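CTP:phosphocholine Cytidylyltransferase (Streptococcus pneumoniae, PDB 1JYK) catalyses the transfer of a cytidylyl group from CTP to phosphocholine, yielding CDP-choline and pyrophosphate. Local coordinates at residues 29-34 against 123-128; 57-62 against 83-88; 73-78 against 95-100. One frame throughout, in Å; residues are numbered along the deposited sequence.

How the contacts relate
From the N terminus, strand 27-32 enters the core of the sheet and pairs in parallel with strand 121-125 in contact 1, closing a loop of 88 residues that holds the other two contacts. Within that loop, helix 58-68 is followed by strand 74-78, then by helix 87-92 and strand 95-98. Contact 2 joins the starts of the two helices, and contact 3 pairs the two strands; their segments alternate along the chain, so the two loops cross. Strand 74-78 also bonds to strand 27-32, giving the order 95-98, 74-78, 27-32, 121-125, while Ile59 and Phe85 of contact 2 pack on this sheet.

Contact 1 (29-34 against 123-128); sequences IILAAG and VIDADN
Ile29 lies within a pairing of two parallel strands that begins earlier in the chain; its carbonyl O accepts the amide of Ile124 (N to O 2.8 Å), while Val123 CA brings a CA-H...O contact to the same oxygen. One residue on, Ile30 sits level with Ile124, and both side chains rise from the same face of the sheet. Its CG2 branch stands anti to the backbone N and rests on Ala126 CB at 3.9 Å. Leu31 N then bonds to Ile124 O at 2.8 Å.

The Leu31 side chain leaves by the other face. With CG set beside its own backbone N (chi1 -53°), CD1 reaches Val123 CG1 at 3.9 Å and lies 3.8 Å from Asp125 OD1, so one methyl touches both an apolar branch and a carboxylate oxygen. Beyond this the strands begin to part: Ala126 N lies 3.3 Å from Leu31 O in a longer bond, the donor tilted 34° from the carbonyl plane. The same N-H is shared with a water, which in turn donates to Leu31 O and so bridges the two atoms. Ala32 CB meets Ala126 CB at 3.7 Å.

This is a central pairing of the Rossmann-like nucleotidyltransferase sheet. Helix 58-68 covers the Ile30 and Ile124 face, Trp211 touches Leu31 and Val123 on the other, and strands 74-78 and 182-185 flank the pair.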
loop_
_atom_site.group_PDB
_atom_site.type_symbol
_atom_site.label_atom_id
_atom_site.label_comp_id
_atom_site.label_asym_id
_atom_site.label_seq_id
_atom_site.Cartn_x
_atom_site.Cartn_y
_atom_site.Cartn_z
ATOM N N ILE A 29 -6.520 2.079 -4.089
ATOM C CA ILE A 29 -6.007 0.859 -4.691
ATOM C C ILE A 29 -5.404 0.064 -3.537
ATOM O O ILE A 29 -4.553 0.575 -2.808
ATOM C CB ILE A 29 -4.896 1.164 -5.734
ATOM C CG1 ILE A 29 -5.495 1.875 -6.948
ATOM C CG2 ILE A 29 -4.198 -0.120 -6.148
ATOM C CD1 ILE A 29 -4.493 2.743 -7.702
ATOM N N ILE A 30 -5.859 -1.169 -3.356
ATOM C CA ILE A 30 -5.343 -2.015 -2.288
ATOM C C ILE A 30 -4.547 -3.160 -2.908
ATOM O O ILE A 30 -5.060 -3.916 -3.745
ATOM C CB ILE A 30 -6.490 -2.585 -1.406
ATOM C CG1 ILE A 30 -7.348 -1.433 -0.872
ATOM C CG2 ILE A 30 -5.912 -3.401 -0.251
ATOM C CD1 ILE A 30 -8.498 -1.874 0.025
ATOM N N LEU A 31 -3.286 -3.273 -2.508
ATOM C CA LEU A 31 -2.406 -4.310 -3.029
ATOM C C LEU A 31 -2.552 -5.583 -2.203
ATOM O O LEU A 31 -2.039 -5.672 -1.087
ATOM C CB LEU A 31 -0.955 -3.817 -3.006
ATOM C CG LEU A 31 -0.694 -2.473 -3.696
ATOM C CD1 LEU A 31 0.763 -2.066 -3.495
ATOM C CD2 LEU A 31 -1.021 -2.575 -5.173
ATOM N N ALA A 32 -3.252 -6.570 -2.760
ATOM C CA ALA A 32 -3.492 -7.826 -2.060
ATOM C C ALA A 32 -3.263 -9.079 -2.924
ATOM O O ALA A 32 -3.897 -10.109 -2.694
ATOM C CB ALA A 32 -4.929 -7.827 -1.514
ATOM N N ALA A 33 -2.352 -9.009 -3.893
ATOM C CA ALA A 33 -2.105 -10.152 -4.772
ATOM C C ALA A 33 -0.990 -11.117 -4.362
ATOM O O ALA A 33 -1.012 -12.288 -4.744
ATOM C CB ALA A 33 -1.848 -9.653 -6.190
ATOM N N GLY A 34 -0.027 -10.627 -3.585
ATOM C CA GLY A 34 1.113 -11.438 -3.177
ATOM C C GLY A 34 0.903 -12.704 -2.366
ATOM O O GLY A 34 -0.152 -12.925 -1.769
ATOM N N VAL A 123 -2.852 4.335 -2.227
ATOM C CA VAL A 123 -2.292 3.028 -2.541
ATOM C C VAL A 123 -2.102 2.462 -1.144
ATOM O O VAL A 123 -1.420 3.066 -0.317
ATOM C CB VAL A 123 -0.933 3.120 -3.282
ATOM C CG1 VAL A 123 -0.323 1.723 -3.430
ATOM C CG2 VAL A 123 -1.140 3.752 -4.657
ATOM N N ILE A 124 -2.699 1.308 -0.885
ATOM C CA ILE A 124 -2.650 0.703 0.435
ATOM C C ILE A 124 -2.169 -0.738 0.447
ATOM O O ILE A 124 -2.613 -1.550 -0.360
ATOM C CB ILE A 124 -4.057 0.752 1.064
ATOM C CG1 ILE A 124 -4.523 2.206 1.131
ATOM C CG2 ILE A 124 -4.061 0.087 2.438
ATOM C CD1 ILE A 124 -5.997 2.385 0.852
ATOM N N ASP A 125 -1.260 -1.049 1.366
ATOM C CA ASP A 125 -0.760 -2.413 1.504
ATOM C C ASP A 125 -1.824 -3.130 2.325
ATOM O O ASP A 125 -2.303 -2.593 3.322
ATOM C CB ASP A 125 0.566 -2.441 2.265
ATOM C CG ASP A 125 1.744 -1.962 1.428
ATOM O OD1 ASP A 125 1.600 -1.780 0.198
ATOM O OD2 ASP A 125 2.829 -1.770 2.019
ATOM N N ALA A 126 -2.183 -4.343 1.914
ATOM C CA ALA A 126 -3.221 -5.098 2.605
ATOM C C ALA A 126 -2.797 -5.836 3.872
ATOM O O ALA A 126 -3.653 -6.368 4.580
ATOM C CB ALA A 126 -3.871 -6.084 1.631
ATOM N N ASP A 127 -1.502 -5.875 4.173
ATOM C CA ASP A 127 -1.046 -6.582 5.369
ATOM C C ASP A 127 -0.750 -5.696 6.580
ATOM O O ASP A 127 0.138 -5.995 7.384
ATOM C CB ASP A 127 0.186 -7.427 5.051
ATOM C CG ASP A 127 1.224 -6.666 4.264
ATOM O OD1 ASP A 127 1.186 -5.417 4.262
ATOM O OD2 ASP A 127 2.081 -7.328 3.644
ATOM N N ASN A 128 -1.495 -4.607 6.708
ATOM C CA ASN A 128 -1.332 -3.698 7.828
ATOM C C ASN A 128 -2.669 -3.540 8.527
ATOM O O ASN A 128 -3.721 -3.576 7.886
ATOM C CB ASN A 128 -0.880 -2.320 7.347
ATOM C CG ASN A 128 0.577 -2.292 6.942
ATOM O OD1 ASN A 128 1.388 -3.063 7.452
ATOM N ND2 ASN A 128 0.917 -1.405 6.014
HETATM O O HOH W 1 0.178 -5.785 0.366
#

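Contact 2 (57-62 against 83-88); sequences PLIEYQ and EQFDYL
The beginnings of two helices, 58-68 and 87-92, meet here beside the parallel part of the mixed sheet, and Tyr87 reaches from one to Glu60 of the other. Tyr87 OH donates to Glu60 OE2 at 2.7 Å. The hydroxyl comes to the anti side of that oxygen, 26° out of the carboxylate plane, and the two side chains cross at about a right angle with carboxylate and ring planes 52° apart. OE2 lies at the edge of the tyrosine ring, near its plane, and also passes 3.3 Å from Tyr87 CE1. Pro57 CG touches the same hydroxyl at 3.7 Å, so OH has the proline ring as well as the acid beside it.

Both helices belong to the alternating beta-alpha part of the nucleotidyltransferase fold, one leading into strand 74-78 and the other following it. Between them and the sheet the contact turns apolar. Ile59 CG2, placed between its backbone N and carbonyl carbon while CG1 runs anti to N (chi1 -162°), meets Leu88 CD1 at 4.2 Å. The CD1 end of Ile59 comes to the edge of the Phe85 ring, 4.3 Å from CE1. Glu60 CG also comes to 4.3 Å from Leu88 CD2. The Glu60 carboxylate has charged partners too, Lys56 at OE1 and Lys91 at OE2, which would probably favour its ionised form; Ile59 and Leu88 both rest on Ile76 of the sheet.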
loop_
_atom_site.group_PDB
_atom_site.type_symbol
_atom_site.label_atom_id
_atom_site.label_comp_id
_atom_site.label_asym_id
_atom_site.label_seq_id
_atom_site.Cartn_x
_atom_site.Cartn_y
_atom_site.Cartn_z
ATOM N N PRO A 57 -11.471 -10.210 8.591
ATOM C CA PRO A 57 -10.390 -10.102 7.598
ATOM C C PRO A 57 -9.761 -8.714 7.607
ATOM O O PRO A 57 -10.465 -7.704 7.632
ATOM C CB PRO A 57 -11.081 -10.406 6.271
ATOM C CG PRO A 57 -12.244 -11.272 6.654
ATOM C CD PRO A 57 -12.710 -10.740 7.993
ATOM N N LEU A 58 -8.434 -8.669 7.585
ATOM C CA LEU A 58 -7.697 -7.409 7.608
ATOM C C LEU A 58 -8.195 -6.359 6.623
ATOM O O LEU A 58 -8.381 -5.199 6.983
ATOM C CB LEU A 58 -6.214 -7.662 7.329
ATOM C CG LEU A 58 -5.335 -8.132 8.485
ATOM C CD1 LEU A 58 -3.952 -8.461 7.947
ATOM C CD2 LEU A 58 -5.250 -7.060 9.547
ATOM N N ILE A 59 -8.399 -6.762 5.372
ATOM C CA ILE A 59 -8.830 -5.820 4.350
ATOM C C ILE A 59 -10.182 -5.159 4.635
ATOM O O ILE A 59 -10.432 -4.036 4.188
ATOM C CB ILE A 59 -8.856 -6.500 2.948
ATOM C CG1 ILE A 59 -8.867 -5.431 1.854
ATOM C CG2 ILE A 59 -10.056 -7.430 2.828
ATOM C CD1 ILE A 59 -8.459 -5.960 0.489
ATOM N N GLU A 60 -11.053 -5.842 5.375
ATOM C CA GLU A 60 -12.361 -5.270 5.692
ATOM C C GLU A 60 -12.228 -4.026 6.577
ATOM O O GLU A 60 -12.979 -3.066 6.423
ATOM C CB GLU A 60 -13.253 -6.317 6.367
ATOM C CG GLU A 60 -13.774 -7.356 5.383
ATOM C CD GLU A 60 -14.821 -8.288 5.974
ATOM O OE1 GLU A 60 -15.227 -8.096 7.142
ATOM O OE2 GLU A 60 -15.239 -9.219 5.257
ATOM N N TYR A 61 -11.273 -4.036 7.500
ATOM C CA TYR A 61 -11.067 -2.874 8.356
ATOM C C TYR A 61 -10.694 -1.677 7.485
ATOM O O TYR A 61 -11.160 -0.566 7.710
ATOM C CB TYR A 61 -9.935 -3.127 9.353
ATOM C CG TYR A 61 -10.269 -4.111 10.449
ATOM C CD1 TYR A 61 -9.842 -5.436 10.375
ATOM C CD2 TYR A 61 -10.971 -3.706 11.589
ATOM C CE1 TYR A 61 -10.098 -6.335 11.406
ATOM C CE2 TYR A 61 -11.235 -4.601 12.631
ATOM C CZ TYR A 61 -10.794 -5.911 12.532
ATOM O OH TYR A 61 -11.035 -6.798 13.552
ATOM N N GLN A 62 -9.844 -1.917 6.490
ATOM C CA GLN A 62 -9.395 -0.863 5.588
ATOM C C GLN A 62 -10.526 -0.352 4.702
ATOM O O GLN A 62 -10.732 0.856 4.590
ATOM C CB GLN A 62 -8.241 -1.366 4.714
ATOM C CG GLN A 62 -7.053 -1.916 5.508
ATOM C CD GLN A 62 -5.962 -2.489 4.609
ATOM O OE1 GLN A 62 -6.226 -2.933 3.488
ATOM N NE2 GLN A 62 -4.728 -2.478 5.099
ATOM N N GLU A 83 -10.001 -16.212 -5.483
ATOM C CA GLU A 83 -11.412 -16.575 -5.362
ATOM C C GLU A 83 -11.998 -16.282 -3.977
ATOM O O GLU A 83 -13.214 -16.182 -3.817
ATOM C CB GLU A 83 -11.621 -18.052 -5.729
ATOM C CG GLU A 83 -10.884 -19.046 -4.838
ATOM C CD GLU A 83 -9.410 -19.218 -5.205
ATOM O OE1 GLU A 83 -8.989 -18.745 -6.288
ATOM O OE2 GLU A 83 -8.674 -19.831 -4.400
ATOM N N GLN A 84 -11.139 -16.126 -2.976
ATOM C CA GLN A 84 -11.627 -15.835 -1.636
ATOM C C GLN A 84 -12.069 -14.381 -1.503
ATOM O O GLN A 84 -12.759 -14.024 -0.548
ATOM C CB GLN A 84 -10.553 -16.170 -0.595
ATOM C CG GLN A 84 -10.301 -17.679 -0.478
ATOM C CD GLN A 84 -9.402 -18.060 0.683
ATOM O OE1 GLN A 84 -9.435 -17.438 1.748
ATOM N NE2 GLN A 84 -8.594 -19.098 0.484
ATOM N N PHE A 85 -11.690 -13.550 -2.474
ATOM C CA PHE A 85 -12.043 -12.123 -2.470
ATOM C C PHE A 85 -13.388 -11.805 -3.137
ATOM O O PHE A 85 -13.928 -10.715 -2.962
ATOM C CB PHE A 85 -10.972 -11.306 -3.201
ATOM C CG PHE A 85 -9.658 -11.218 -2.475
ATOM C CD1 PHE A 85 -9.350 -10.106 -1.692
ATOM C CD2 PHE A 85 -8.716 -12.235 -2.592
ATOM C CE1 PHE A 85 -8.119 -10.011 -1.034
ATOM C CE2 PHE A 85 -7.483 -12.147 -1.938
ATOM C CZ PHE A 85 -7.188 -11.032 -1.159
ATOM N N ASP A 86 -13.924 -12.745 -3.905
ATOM C CA ASP A 86 -15.170 -12.514 -4.629
ATOM C C ASP A 86 -16.321 -11.903 -3.849
ATOM O O ASP A 86 -16.975 -10.970 -4.332
ATOM C CB ASP A 86 -15.629 -13.811 -5.286
ATOM C CG ASP A 86 -14.794 -14.165 -6.504
ATOM O OD1 ASP A 86 -14.292 -13.242 -7.182
ATOM O OD2 ASP A 86 -14.635 -15.370 -6.780
ATOM N N TYR A 87 -16.576 -12.417 -2.651
ATOM C CA TYR A 87 -17.674 -11.911 -1.821
ATOM C C TYR A 87 -17.627 -10.401 -1.542
ATOM O O TYR A 87 -18.650 -9.795 -1.229
ATOM C CB TYR A 87 -17.715 -12.664 -0.483
ATOM C CG TYR A 87 -16.723 -12.155 0.553
ATOM C CD1 TYR A 87 -17.156 -11.434 1.668
ATOM C CD2 TYR A 87 -15.351 -12.400 0.414
ATOM C CE1 TYR A 87 -16.250 -10.966 2.623
ATOM C CE2 TYR A 87 -14.437 -11.939 1.360
ATOM C CZ TYR A 87 -14.891 -11.224 2.462
ATOM O OH TYR A 87 -13.983 -10.772 3.401
ATOM N N LEU A 88 -16.439 -9.802 -1.647
ATOM C CA LEU A 88 -16.279 -8.377 -1.377
ATOM C C LEU A 88 -16.954 -7.476 -2.402
ATOM O O LEU A 88 -17.270 -6.328 -2.109
ATOM C CB LEU A 88 -14.788 -8.020 -1.277
ATOM C CG LEU A 88 -13.995 -8.651 -0.122
ATOM C CD1 LEU A 88 -12.503 -8.447 -0.368
ATOM C CD2 LEU A 88 -14.410 -8.032 1.217
#

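Contact 3 (73-78 against 95-100); sequences DIIIIV and RLVFND
Arg95 N and O grip strand 74-78 on either side of Ile75: the amide donates to Ile74 O and the carbonyl accepts from Ile76 N, each at 2.8 Å. The alternation continues through Val97, whose N bonds to Ile76 O and whose O receives Val78 N. It ends where Asn99 N meets Val78 O at 2.8 Å, just past strand 95-98.

Side chains follow the parallel register. On one face Ile75 CG2 presses against Val97 CG2 at 3.5 Å, and Ile77 CD1 lies 3.9 Å from Val97 CB; on the other, Leu96 CD2 sits 3.9 Å from Ile76 CB and also touches Val78 CG1. Arg95 lies alongside Ile75, and the bend at chi3 (-71°) brings its guanidinium to the end of that side chain, NH2 coming 3.3 Å from Ile75 CD1. The same nitrogen makes a weak salt bridge to Asp73 OD1 at 3.3 Å, with the two planar groups 38° apart.

Further out, Arg25 pairs with the other Asp73 oxygen, Lys101 N and Ser110 hold the Asn99 amide, and Lys82 makes a cation-pi contact with Phe98. Helix 87-92 links the two strands as a beta-alpha-beta crossover. Five backbone bonds therefore carry the pairing; the Asp73-Arg95 attraction, long and shared with Arg25 on the acid, probably adds modestly at its N-terminal end.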
loop_
_atom_site.group_PDB
_atom_site.type_symbol
_atom_site.label_atom_id
_atom_site.label_comp_id
_atom_site.label_asym_id
_atom_site.label_seq_id
_atom_site.Cartn_x
_atom_site.Cartn_y
_atom_site.Cartn_z
ATOM N N ASP A 73 -14.747 4.327 -4.388
ATOM C CA ASP A 73 -14.215 3.753 -5.614
ATOM C C ASP A 73 -12.961 3.023 -5.161
ATOM O O ASP A 73 -11.877 3.609 -5.081
ATOM C CB ASP A 73 -13.862 4.840 -6.623
ATOM C CG ASP A 73 -13.314 4.275 -7.915
ATOM O OD1 ASP A 73 -13.190 3.036 -8.030
ATOM O OD2 ASP A 73 -13.001 5.069 -8.824
ATOM N N ILE A 74 -13.131 1.740 -4.857
ATOM C CA ILE A 74 -12.049 0.904 -4.364
ATOM C C ILE A 74 -11.705 -0.245 -5.308
ATOM O O ILE A 74 -12.570 -1.032 -5.704
ATOM C CB ILE A 74 -12.417 0.350 -2.964
ATOM C CG1 ILE A 74 -12.670 1.523 -2.009
ATOM C CG2 ILE A 74 -11.314 -0.571 -2.438
ATOM C CD1 ILE A 74 -13.438 1.141 -0.776
ATOM N N ILE A 75 -10.426 -0.321 -5.666
ATOM C CA ILE A 75 -9.915 -1.351 -6.558
ATOM C C ILE A 75 -8.936 -2.223 -5.781
ATOM O O ILE A 75 -8.008 -1.718 -5.143
ATOM C CB ILE A 75 -9.175 -0.729 -7.775
ATOM C CG1 ILE A 75 -10.100 0.256 -8.503
ATOM C CG2 ILE A 75 -8.714 -1.823 -8.728
ATOM C CD1 ILE A 75 -9.403 1.109 -9.558
ATOM N N ILE A 76 -9.148 -3.533 -5.819
ATOM C CA ILE A 76 -8.270 -4.447 -5.112
ATOM C C ILE A 76 -7.520 -5.332 -6.097
ATOM O O ILE A 76 -8.134 -5.994 -6.938
ATOM C CB ILE A 76 -9.061 -5.341 -4.135
ATOM C CG1 ILE A 76 -9.931 -4.471 -3.228
ATOM C CG2 ILE A 76 -8.103 -6.194 -3.315
ATOM C CD1 ILE A 76 -10.751 -5.258 -2.236
ATOM N N ILE A 77 -6.193 -5.322 -6.010
ATOM C CA ILE A 77 -5.374 -6.156 -6.870
ATOM C C ILE A 77 -5.279 -7.528 -6.198
ATOM O O ILE A 77 -4.744 -7.652 -5.096
ATOM C CB ILE A 77 -3.947 -5.582 -7.043
ATOM C CG1 ILE A 77 -4.010 -4.099 -7.427
ATOM C CG2 ILE A 77 -3.204 -6.386 -8.101
ATOM C CD1 ILE A 77 -4.945 -3.795 -8.587
ATOM N N VAL A 78 -5.803 -8.552 -6.863
ATOM C CA VAL A 78 -5.783 -9.905 -6.320
ATOM C C VAL A 78 -4.962 -10.838 -7.201
ATOM O O VAL A 78 -4.720 -10.547 -8.377
ATOM C CB VAL A 78 -7.232 -10.482 -6.168
ATOM C CG1 VAL A 78 -8.067 -9.568 -5.282
ATOM C CG2 VAL A 78 -7.896 -10.639 -7.540
ATOM N N ARG A 95 -13.957 -3.264 -6.761
ATOM C CA ARG A 95 -13.635 -3.855 -8.051
ATOM C C ARG A 95 -12.397 -4.714 -7.832
ATOM O O ARG A 95 -11.480 -4.306 -7.120
ATOM C CB ARG A 95 -13.328 -2.769 -9.084
ATOM C CG ARG A 95 -14.557 -2.138 -9.731
ATOM C CD ARG A 95 -14.153 -1.304 -10.940
ATOM N NE ARG A 95 -13.449 -0.079 -10.556
ATOM C CZ ARG A 95 -12.880 0.761 -11.417
ATOM N NH1 ARG A 95 -12.933 0.512 -12.718
ATOM N NH2 ARG A 95 -12.265 1.854 -10.976
ATOM N N LEU A 96 -12.371 -5.903 -8.420
ATOM C CA LEU A 96 -11.219 -6.783 -8.268
ATOM C C LEU A 96 -10.458 -6.847 -9.583
ATOM O O LEU A 96 -11.067 -6.975 -10.645
ATOM C CB LEU A 96 -11.664 -8.193 -7.855
ATOM C CG LEU A 96 -12.549 -8.314 -6.602
ATOM C CD1 LEU A 96 -12.879 -9.777 -6.337
ATOM C CD2 LEU A 96 -11.833 -7.711 -5.399
ATOM N N VAL A 97 -9.133 -6.731 -9.512
ATOM C CA VAL A 97 -8.286 -6.802 -10.701
ATOM C C VAL A 97 -7.269 -7.925 -10.505
ATOM O O VAL A 97 -6.441 -7.886 -9.586
ATOM C CB VAL A 97 -7.558 -5.470 -10.954
ATOM C CG1 VAL A 97 -6.660 -5.585 -12.179
ATOM C CG2 VAL A 97 -8.571 -4.367 -11.152
ATOM N N PHE A 98 -7.340 -8.928 -11.374
ATOM C CA PHE A 98 -6.461 -10.088 -11.294
ATOM C C PHE A 98 -5.062 -9.860 -11.850
ATOM O O PHE A 98 -4.895 -9.434 -12.986
ATOM C CB PHE A 98 -7.115 -11.270 -12.022
ATOM C CG PHE A 98 -6.297 -12.534 -12.003
ATOM C CD1 PHE A 98 -6.309 -13.394 -13.094
ATOM C CD2 PHE A 98 -5.522 -12.868 -10.897
ATOM C CE1 PHE A 98 -5.562 -14.569 -13.082
ATOM C CE2 PHE A 98 -4.770 -14.043 -10.876
ATOM C CZ PHE A 98 -4.791 -14.893 -11.970
ATOM N N ASN A 99 -4.061 -10.149 -11.030
ATOM C CA ASN A 99 -2.666 -10.026 -11.428
ATOM C C ASN A 99 -2.117 -11.449 -11.507
ATOM O O ASN A 99 -1.760 -12.045 -10.488
ATOM C CB ASN A 99 -1.876 -9.225 -10.392
ATOM C CG ASN A 99 -0.382 -9.247 -10.662
ATOM O OD1 ASN A 99 0.067 -9.821 -11.653
ATOM N ND2 ASN A 99 0.397 -8.620 -9.783
ATOM N N ASP A 100 -2.052 -11.996 -12.717
ATOM C CA ASP A 100 -1.571 -13.359 -12.888
ATOM C C ASP A 100 -0.063 -13.518 -12.721
ATOM O O ASP A 100 0.449 -14.638 -12.692
ATOM C CB ASP A 100 -2.014 -13.906 -14.244
ATOM C CG ASP A 100 -1.309 -13.240 -15.395
ATOM O OD1 ASP A 100 -0.434 -13.884 -16.007
ATOM O OD2 ASP A 100 -1.633 -12.077 -15.691
#